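Porin (Acinetobacter baumannii AB307-0294, PDB 5DL7) probably acts as an outer-membrane porin, forming a beta-barrel channel of the OprD family that lets small molecules cross the outer membrane and binds calcium ions. Local coordinates at residues S310-N314 / K315-V319; G272-Q276 / N277-S281; G82-A85 / D86-A89. All coordinates share one frame; numbering follows the deposited sequence.

Contact 1 (S310-N314 / K315-V319); sequences SDYSN and KDEKV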
loop_
_atom_site.group_PDB
_atom_site.type_symbol
_atom_site.label_atom_id
_atom_site.label_comp_id
_atom_site.label_asym_id
_atom_site.label_seq_id
_atom_site.Cartn_x
_atom_site.Cartn_y
_atom_site.Cartn_z
ATOM N N SER A 310 11.085 -2.389 -4.837
ATOM C CA SER A 310 10.601 -2.523 -6.207
ATOM C C SER A 310 9.181 -3.015 -6.134
ATOM O O SER A 310 8.789 -3.660 -5.150
ATOM C CB SER A 310 11.424 -3.594 -6.981
ATOM O OG SER A 310 10.909 -3.941 -8.307
ATOM N N ASP A 311 8.454 -2.887 -7.235
ATOM C CA ASP A 311 7.122 -3.430 -7.366
ATOM C C ASP A 311 7.044 -4.862 -7.830
ATOM O O ASP A 311 5.927 -5.442 -7.695
ATOM C CB ASP A 311 6.197 -2.495 -8.095
ATOM C CG ASP A 311 6.339 -2.432 -9.496
ATOM O OD1 ASP A 311 7.074 -3.206 -10.198
ATOM O OD2 ASP A 311 5.363 -1.968 -10.103
ATOM N N TYR A 312 8.111 -5.414 -8.381
ATOM C CA TYR A 312 8.141 -6.843 -8.853
ATOM C C TYR A 312 7.018 -7.166 -9.813
ATOM O O TYR A 312 6.705 -8.330 -10.010
ATOM C CB TYR A 312 8.211 -7.820 -7.662
ATOM C CG TYR A 312 9.553 -7.911 -7.024
ATOM C CD1 TYR A 312 9.875 -7.071 -6.040
ATOM C CD2 TYR A 312 10.397 -8.891 -7.327
ATOM C CE1 TYR A 312 11.156 -7.081 -5.438
ATOM C CE2 TYR A 312 11.648 -8.990 -6.765
ATOM C CZ TYR A 312 12.025 -8.099 -5.813
ATOM O OH TYR A 312 13.295 -8.092 -5.244
ATOM N N SER A 313 6.513 -6.155 -10.560
ATOM C CA SER A 313 5.313 -6.257 -11.391
ATOM C C SER A 313 5.583 -5.974 -12.881
ATOM O O SER A 313 4.618 -5.548 -13.613
ATOM C CB SER A 313 4.152 -5.377 -10.809
ATOM O OG SER A 313 3.869 -5.787 -9.412
ATOM N N ASN A 314 6.813 -6.186 -13.331
ATOM C CA ASN A 314 7.189 -5.889 -14.723
ATOM C C ASN A 314 6.611 -6.879 -15.680
ATOM O O ASN A 314 6.249 -8.048 -15.295
ATOM C CB ASN A 314 8.694 -5.899 -14.787
ATOM C CG ASN A 314 9.275 -4.756 -14.000
ATOM O OD1 ASN A 314 9.135 -3.584 -14.398
ATOM N ND2 ASN A 314 9.855 -5.001 -12.819
ATOM N N LYS A 315 6.578 -6.488 -16.952
ATOM C CA LYS A 315 6.210 -7.342 -18.084
ATOM C C LYS A 315 7.050 -8.675 -18.013
ATOM O O LYS A 315 8.286 -8.686 -17.886
ATOM C CB LYS A 315 6.428 -6.632 -19.404
ATOM C CG LYS A 315 5.928 -7.493 -20.557
ATOM C CD LYS A 315 6.469 -7.471 -21.876
ATOM C CE LYS A 315 5.933 -8.423 -22.914
ATOM N NZ LYS A 315 6.769 -9.502 -23.194
ATOM N N ASP A 316 6.338 -9.776 -18.041
ATOM C CA ASP A 316 6.840 -11.146 -18.032
ATOM C C ASP A 316 7.554 -11.616 -16.816
ATOM O O ASP A 316 8.062 -12.745 -16.783
ATOM C CB ASP A 316 7.676 -11.409 -19.230
ATOM C CG ASP A 316 6.762 -11.474 -20.552
ATOM O OD1 ASP A 316 5.553 -11.556 -20.590
ATOM O OD2 ASP A 316 7.490 -11.719 -21.505
ATOM N N GLU A 317 7.537 -10.798 -15.754
ATOM C CA GLU A 317 8.378 -11.131 -14.583
ATOM C C GLU A 317 7.756 -12.313 -13.825
ATOM O O GLU A 317 6.574 -12.248 -13.475
ATOM C CB GLU A 317 8.410 -9.932 -13.713
ATOM C CG GLU A 317 9.298 -10.043 -12.493
ATOM C CD GLU A 317 9.735 -8.787 -11.817
ATOM O OE1 GLU A 317 9.222 -7.691 -12.143
ATOM O OE2 GLU A 317 10.654 -8.913 -10.895
ATOM N N LYS A 318 8.621 -13.271 -13.572
ATOM C CA LYS A 318 8.323 -14.409 -12.686
ATOM C C LYS A 318 8.995 -14.162 -11.403
ATOM O O LYS A 318 10.222 -13.875 -11.357
ATOM C CB LYS A 318 8.858 -15.718 -13.291
ATOM C CG LYS A 318 8.085 -16.131 -14.528
ATOM C CD LYS A 318 8.806 -17.435 -14.962
ATOM C CE LYS A 318 8.177 -17.980 -16.186
ATOM N NZ LYS A 318 8.799 -17.189 -17.290
ATOM N N VAL A 319 8.290 -14.315 -10.281
ATOM C CA VAL A 319 8.811 -14.055 -8.987
ATOM C C VAL A 319 8.654 -15.225 -8.011
ATOM O O VAL A 319 7.561 -15.797 -7.997
ATOM C CB VAL A 319 8.156 -12.822 -8.315
ATOM C CG1 VAL A 319 8.805 -12.420 -6.984
ATOM C CG2 VAL A 319 8.161 -11.559 -9.203
HETATM O O HOH W 1 5.380 -10.260 -11.467
HETATM O O HOH W 2 7.533 -3.621 -16.734
#
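Glu317 reaches back to Asn314 and grips it twice through one carboxylate oxygen. Its CG lies anti to the backbone N (chi1 -176°) and the chain beyond is extended. OE1 of Glu317 accepts from the backbone N of Asn314 on its anti lone pair at 3.1 Å. The amide ND2 of Asn314 meets OE1 of Glu317 from the syn side at 2.8 Å, with the amide and carboxylate planes 20° apart. A type II beta turn from Asn314 to Glu317 makes this possible, closed by Glu317 N to Asn314 O at 3.1 Å. The tight part is buried. There OE2 of Glu317 lies 3.6 Å from CD2 of Tyr312, and CG1 of Val319 packs against the same ring carbon. Asn314 OD1 is held by Asn186, Arg188 and a water shared with Lys315 N. The outer part is looser and partly exposed: Lys315 NZ forms salt bridges with Asp316 OD2 and Asp354. Tyr312 OH bonds Ser367, and OE2 of Glu317 lies close to Glu365, so one of these acids may be protonated. The turn brings the long loop after strand 278-288 back into the porin barrel wall at strand 318-327, with Tyr312 and Val319 against Met285 of the former and Tyr312 against Ala348 of strand 341-353.

Contact 2 (G272-Q276 / N277-S281); sequences GLNYQ and NHTVS. With C8E ((hydroxyethyloxy)tri(ethyloxy)octane), chain F; C8E ((hydroxyethyloxy)tri(ethyloxy)octane), chain H; C8E ((hydroxyethyloxy)tri(ethyloxy)octane), chain I.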
loop_
_atom_site.group_PDB
_atom_site.type_symbol
_atom_site.label_atom_id
_atom_site.label_comp_id
_atom_site.label_asym_id
_atom_site.label_seq_id
_atom_site.Cartn_x
_atom_site.Cartn_y
_atom_site.Cartn_z
ATOM N N GLY A 272 1.205 -20.260 3.252
ATOM C CA GLY A 272 1.949 -20.416 4.448
ATOM C C GLY A 272 1.435 -21.487 5.392
ATOM O O GLY A 272 0.282 -21.910 5.299
ATOM N N LEU A 273 2.355 -22.057 6.165
ATOM C CA LEU A 273 1.998 -22.892 7.313
ATOM C C LEU A 273 2.348 -22.121 8.571
ATOM O O LEU A 273 3.545 -21.755 8.777
ATOM C CB LEU A 273 2.806 -24.182 7.216
ATOM C CG LEU A 273 2.354 -25.064 5.983
ATOM C CD1 LEU A 273 3.121 -26.371 5.947
ATOM C CD2 LEU A 273 0.905 -25.525 6.283
ATOM N N ASN A 274 1.405 -22.074 9.522
ATOM C CA ASN A 274 1.488 -21.492 10.858
ATOM C C ASN A 274 1.397 -22.516 11.911
ATOM O O ASN A 274 0.425 -23.291 11.934
ATOM C CB ASN A 274 0.412 -20.433 10.968
ATOM C CG ASN A 274 0.334 -19.821 12.351
ATOM O OD1 ASN A 274 -0.399 -20.331 13.178
ATOM N ND2 ASN A 274 1.143 -18.819 12.681
ATOM N N TYR A 275 2.399 -22.582 12.811
ATOM C CA TYR A 275 2.539 -23.626 13.824
ATOM C C TYR A 275 3.246 -22.951 15.025
ATOM O O TYR A 275 4.353 -22.421 14.893
ATOM C CB TYR A 275 3.403 -24.808 13.314
ATOM C CG TYR A 275 3.570 -25.863 14.279
ATOM C CD1 TYR A 275 2.502 -26.750 14.576
ATOM C CD2 TYR A 275 4.731 -25.974 14.963
ATOM C CE1 TYR A 275 2.688 -27.769 15.511
ATOM C CE2 TYR A 275 4.907 -26.956 15.878
ATOM C CZ TYR A 275 3.858 -27.824 16.153
ATOM O OH TYR A 275 4.120 -28.712 17.090
ATOM N N GLN A 276 2.607 -22.924 16.182
ATOM C CA GLN A 276 3.215 -22.487 17.441
ATOM C C GLN A 276 3.937 -21.048 17.227
ATOM O O GLN A 276 5.088 -20.802 17.702
ATOM C CB GLN A 276 4.242 -23.482 17.892
ATOM C CG GLN A 276 3.629 -24.794 18.310
ATOM C CD GLN A 276 4.514 -25.648 19.118
ATOM O OE1 GLN A 276 5.640 -25.303 19.409
ATOM N NE2 GLN A 276 3.990 -26.810 19.544
ATOM N N ASN A 277 3.235 -20.177 16.608
ATOM C CA ASN A 277 3.563 -18.728 16.423
ATOM C C ASN A 277 4.670 -18.516 15.388
ATOM O O ASN A 277 4.969 -17.407 15.054
ATOM C CB ASN A 277 3.983 -18.241 17.781
ATOM C CG ASN A 277 2.759 -18.112 18.705
ATOM O OD1 ASN A 277 1.745 -17.714 18.239
ATOM N ND2 ASN A 277 2.978 -18.148 19.875
ATOM N N HIS A 278 5.084 -19.610 14.753
ATOM C CA HIS A 278 5.861 -19.569 13.526
ATOM C C HIS A 278 5.001 -19.568 12.280
ATOM O O HIS A 278 4.059 -20.330 12.257
ATOM C CB HIS A 278 6.875 -20.758 13.347
ATOM C CG HIS A 278 7.749 -20.999 14.503
ATOM N ND1 HIS A 278 8.960 -20.378 14.669
ATOM C CD2 HIS A 278 7.590 -21.796 15.602
ATOM C CE1 HIS A 278 9.496 -20.761 15.807
ATOM N NE2 HIS A 278 8.681 -21.613 16.425
ATOM N N THR A 279 5.415 -18.882 11.241
ATOM C CA THR A 279 4.808 -18.976 9.938
ATOM C C THR A 279 5.948 -19.108 8.903
ATOM O O THR A 279 6.723 -18.195 8.755
ATOM C CB THR A 279 3.794 -17.851 9.603
ATOM O OG1 THR A 279 2.933 -17.565 10.732
ATOM C CG2 THR A 279 3.073 -18.090 8.393
ATOM N N VAL A 280 5.831 -20.135 8.062
ATOM C CA VAL A 280 6.723 -20.253 6.901
ATOM C C VAL A 280 5.903 -20.149 5.679
ATOM O O VAL A 280 4.942 -20.935 5.490
ATOM C CB VAL A 280 7.609 -21.525 6.896
ATOM C CG1 VAL A 280 8.447 -21.592 5.597
ATOM C CG2 VAL A 280 8.531 -21.500 8.056
ATOM N N SER A 281 6.300 -19.301 4.706
ATOM C CA SER A 281 5.455 -19.170 3.536
ATOM C C SER A 281 6.260 -19.209 2.221
ATOM O O SER A 281 7.488 -18.883 2.217
ATOM C CB SER A 281 4.695 -17.860 3.509
ATOM O OG SER A 281 3.937 -17.652 4.742
HETATM C C1 C8E F . 15.050 -9.352 21.286
HETATM C C2 C8E F . 14.956 -10.510 20.292
HETATM C C3 C8E F . 14.950 -10.091 18.799
HETATM C C4 C8E F . 14.989 -11.373 17.956
HETATM C C5 C8E F . 14.973 -11.228 16.454
HETATM C C6 C8E F . 15.409 -12.429 15.690
HETATM C C7 C8E F . 14.364 -13.454 15.724
HETATM C C8 C8E F . 14.730 -14.536 14.856
HETATM O O9 C8E F . 13.561 -15.129 15.363
HETATM C C10 C8E F . 12.948 -16.404 15.351
HETATM C C11 C8E F . 12.777 -16.573 16.808
HETATM O O12 C8E F . 12.065 -17.718 17.345
HETATM C C13 C8E F . 12.834 -18.785 18.025
HETATM C C14 C8E F . 12.010 -19.549 19.072
HETATM O O15 C8E F . 11.823 -20.992 18.832
HETATM C C16 C8E F . 10.739 -21.581 19.589
HETATM C C17 C8E F . 10.386 -23.024 19.136
HETATM O O18 C8E F . 9.147 -23.380 18.470
HETATM C C19 C8E F . 7.880 -23.097 19.149
HETATM C C20 C8E F . 7.831 -21.658 19.720
HETATM O O21 C8E F . 6.641 -20.873 19.804
HETATM C C1 C8E H . 14.976 -14.971 4.162
HETATM C C2 C8E H . 13.923 -15.992 4.211
HETATM C C3 C8E H . 14.314 -17.041 5.180
HETATM C C4 C8E H . 13.448 -18.244 5.004
HETATM C C5 C8E H . 13.406 -19.243 6.101
HETATM C C6 C8E H . 13.271 -20.720 5.782
HETATM C C7 C8E H . 12.487 -21.481 6.863
HETATM C C8 C8E H . 12.628 -23.027 7.001
HETATM O O9 C8E H . 11.805 -23.386 8.149
HETATM C C10 C8E H . 11.748 -24.707 8.708
HETATM C C11 C8E H . 11.480 -24.634 10.230
HETATM O O12 C8E H . 10.597 -23.534 10.606
HETATM C C13 C8E H . 10.196 -23.460 11.988
HETATM C C14 C8E H . 9.144 -24.520 12.328
HETATM O O15 C8E H . 8.790 -24.440 13.702
HETATM C C16 C8E H . 8.902 -25.689 14.456
HETATM C C1 C8E I . 16.162 -27.832 8.212
HETATM C C2 C8E I . 15.738 -26.397 8.022
HETATM C C3 C8E I . 16.978 -25.514 8.012
HETATM C C4 C8E I . 16.673 -24.095 7.556
HETATM C C5 C8E I . 16.873 -23.117 8.699
HETATM C C6 C8E I . 16.188 -21.817 8.655
HETATM C C7 C8E I . 15.600 -21.459 9.974
HETATM C C8 C8E I . 14.843 -20.143 9.908
HETATM O O9 C8E I . 13.722 -20.358 10.793
HETATM C C10 C8E I . 14.161 -20.228 12.138
HETATM C C11 C8E I . 13.177 -20.878 13.006
HETATM O O12 C8E I . 13.490 -20.998 14.437
HETATM C C13 C8E I . 12.578 -22.148 14.763
HETATM C C14 C8E I . 12.350 -22.720 16.163
HETATM O O15 C8E I . 12.050 -24.202 16.107
HETATM O O HOH W 3 0.387 -20.378 15.986
#
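Two torsions set the polar pair: Asn274 holds its CG anti to the backbone N (chi1 176°), and Thr279 holds OG1 beside its own backbone N (chi1 -43°). The two side chains then meet across the strands. ND2 of Asn274 donates to OG1 of Thr279 at 2.9 Å, almost straight at 177°, with OG1 in the amide plane. The other end of the amide is held too. OD1 of Asn274 accepts from Asn241 and from a water that also takes the backbone N of Asn277. This fixes the rotation of the amide. The segments form a tight antiparallel beta hairpin, closed by a type I' turn from Tyr275 to His278, as in the short turns that join porin barrel strands. Tyr275 and His278 are a hydrogen-bonded pair, with Tyr275 N to His278 O at 2.9 Å. Asn274 and Thr279 form the next, non-hydrogen-bonded pair, with their side chains on the other face. Gly272 faces Ser281, whose OG comes to 3.4 Å from Gly272 CA. On the face with Leu273, Tyr275 and Val280, the His278 ring meets detergent. NE2 of His278 donates to O18 of one C8E molecule (chain F) at 2.7 Å, while O15 of another (chain H) lies over one face. ND1 of His278 bonds Tyr324. O21 of the first detergent (C8E, chain F) donates to the backbone O of Gln276 at 2.6 Å.

Contact 3 (G82-A85 / D86-A89); sequences GSRA and DDYA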
loop_
_atom_site.group_PDB
_atom_site.type_symbol
_atom_site.label_atom_id
_atom_site.label_comp_id
_atom_site.label_asym_id
_atom_site.label_seq_id
_atom_site.Cartn_x
_atom_site.Cartn_y
_atom_site.Cartn_z
ATOM N N GLY A 82 16.083 19.593 8.418
ATOM C CA GLY A 82 16.488 20.934 7.965
ATOM C C GLY A 82 16.841 20.969 6.465
ATOM O O GLY A 82 16.356 20.173 5.647
ATOM N N SER A 83 17.838 21.818 6.118
ATOM C CA SER A 83 18.221 21.939 4.698
ATOM C C SER A 83 19.061 20.782 4.233
ATOM O O SER A 83 19.236 20.585 3.058
ATOM C CB SER A 83 19.061 23.223 4.501
ATOM O OG SER A 83 20.129 23.217 5.434
ATOM N N ARG A 84 19.588 20.018 5.173
ATOM C CA ARG A 84 20.306 18.814 4.845
ATOM C C ARG A 84 19.510 17.822 3.894
ATOM O O ARG A 84 20.110 17.151 2.988
ATOM C CB ARG A 84 20.695 18.159 6.154
ATOM C CG ARG A 84 21.742 17.103 6.120
ATOM C CD ARG A 84 23.153 17.704 6.045
ATOM N NE ARG A 84 23.966 16.830 5.148
ATOM C CZ ARG A 84 23.766 16.620 3.826
ATOM N NH1 ARG A 84 22.784 17.231 3.151
ATOM N NH2 ARG A 84 24.579 15.792 3.143
ATOM N N ALA A 85 18.192 17.802 4.086
ATOM C CA ALA A 85 17.303 16.947 3.349
ATOM C C ALA A 85 17.426 17.179 1.840
ATOM O O ALA A 85 17.184 16.282 1.030
ATOM C CB ALA A 85 15.858 17.287 3.781
ATOM N N ASP A 86 17.806 18.425 1.486
ATOM C CA ASP A 86 17.772 18.889 0.055
ATOM C C ASP A 86 18.861 18.269 -0.763
ATOM O O ASP A 86 18.786 18.254 -1.993
ATOM C CB ASP A 86 17.912 20.426 -0.021
ATOM C CG ASP A 86 16.874 21.156 0.832
ATOM O OD1 ASP A 86 15.837 20.578 1.237
ATOM O OD2 ASP A 86 17.036 22.334 1.051
ATOM N N ASP A 87 19.821 17.684 -0.132
ATOM C CA ASP A 87 20.828 16.960 -0.935
ATOM C C ASP A 87 20.561 15.510 -1.288
ATOM O O ASP A 87 21.468 14.832 -1.831
ATOM C CB ASP A 87 22.114 16.980 -0.208
ATOM C CG ASP A 87 22.626 18.370 0.038
ATOM O OD1 ASP A 87 22.682 19.142 -0.951
ATOM O OD2 ASP A 87 23.009 18.598 1.198
ATOM N N TYR A 88 19.349 15.021 -1.028
ATOM C CA TYR A 88 19.002 13.658 -1.284
ATOM C C TYR A 88 17.828 13.559 -2.191
ATOM O O TYR A 88 16.961 14.435 -2.259
ATOM C CB TYR A 88 18.714 12.967 0.083
ATOM C CG TYR A 88 19.866 12.898 0.984
ATOM C CD1 TYR A 88 20.910 12.101 0.700
ATOM C CD2 TYR A 88 20.003 13.744 2.041
ATOM C CE1 TYR A 88 22.025 12.078 1.535
ATOM C CE2 TYR A 88 21.085 13.813 2.817
ATOM C CZ TYR A 88 22.122 12.980 2.572
ATOM O OH TYR A 88 23.206 13.033 3.378
ATOM N N ALA A 89 17.660 12.382 -2.845
ATOM C CA ALA A 89 16.483 12.115 -3.631
ATOM C C ALA A 89 15.187 11.985 -2.725
ATOM O O ALA A 89 15.304 11.877 -1.475
ATOM C CB ALA A 89 16.551 10.983 -4.584
HETATM O O HOH W 4 14.849 21.284 3.565
#
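Tyr88 places its hydroxyl over one face of the Arg84 guanidinium. OH of Tyr88 lies 3.1 Å from NH2 of Arg84, but the angle is too poor for a hydrogen bond. Ring and guanidinium planes are 26° apart, but the side chains cross obliquely and only the hydroxyl end of the tyrosine overlaps the guanidinium. Two bends in the arginine chain allow this. Its CG starts anti to the backbone N (chi1 -164°), and turns at chi2 and chi3 bring the guanidinium round toward Asp87 and Tyr88, one turn further on. The same group faces Asp87, its plane steeply inclined to that of the carboxylate. A salt bridge from Arg84 NH1 to Asp87 OD2 is modelled, but the atoms are too close and its detail is doubtful. This charged side is exposed.

The backbone beneath is a short 3-10 segment, residues 83-87, with bonds three residues apart. Asp86 N donates to Ser83 O at 3.0 Å, and Asp87 N donates to Arg84 O at 3.2 Å. Tyr88 N donates to Ala85 O at 3.2 Å, just past the end of the segment. Gly82 leads into it, its O taking a weak bond from Ala85 N.

Asp86 works on another side. A water 2.6 Å from OD1 of Asp86 also donates to Gly82 O. The same OD1 accepts from the backbone N of Arg102, which belongs to a calcium site together with Asp104. The Asp86 side chain comes within about 4 Å of a bound calcium ion at its nearest atom.

The whole segment sits in the loop between strand 66-79 and strand 105-117. Tyr88 makes a cation-pi contact with Arg47 and touches Thr44, a calcium ligand. Ala85 packs on Asp48 of strand 46-58, and Ala89 packs on Ala46 of the same strand.

From the N terminus, contact 3 comes first. It shapes a 3-10 turn in the loop between strands 66-79 and 105-117 and lays that loop against strand 46-58. Contact 2 follows much later, as the tight turn joining strands 263-275 and 278-288. Contact 1 comes at the end of the next loop, where the chain enters strand 318-327. The three are in series; none crosses or encloses another. Contacts 1 and 2 are linked through neighbouring strands 278-288 and 318-327, yet their centres lie about 26 Å apart. Contact 3 is remote, its centre about 31 Å from that of contact 1 and about 42 Å from that of contact 2.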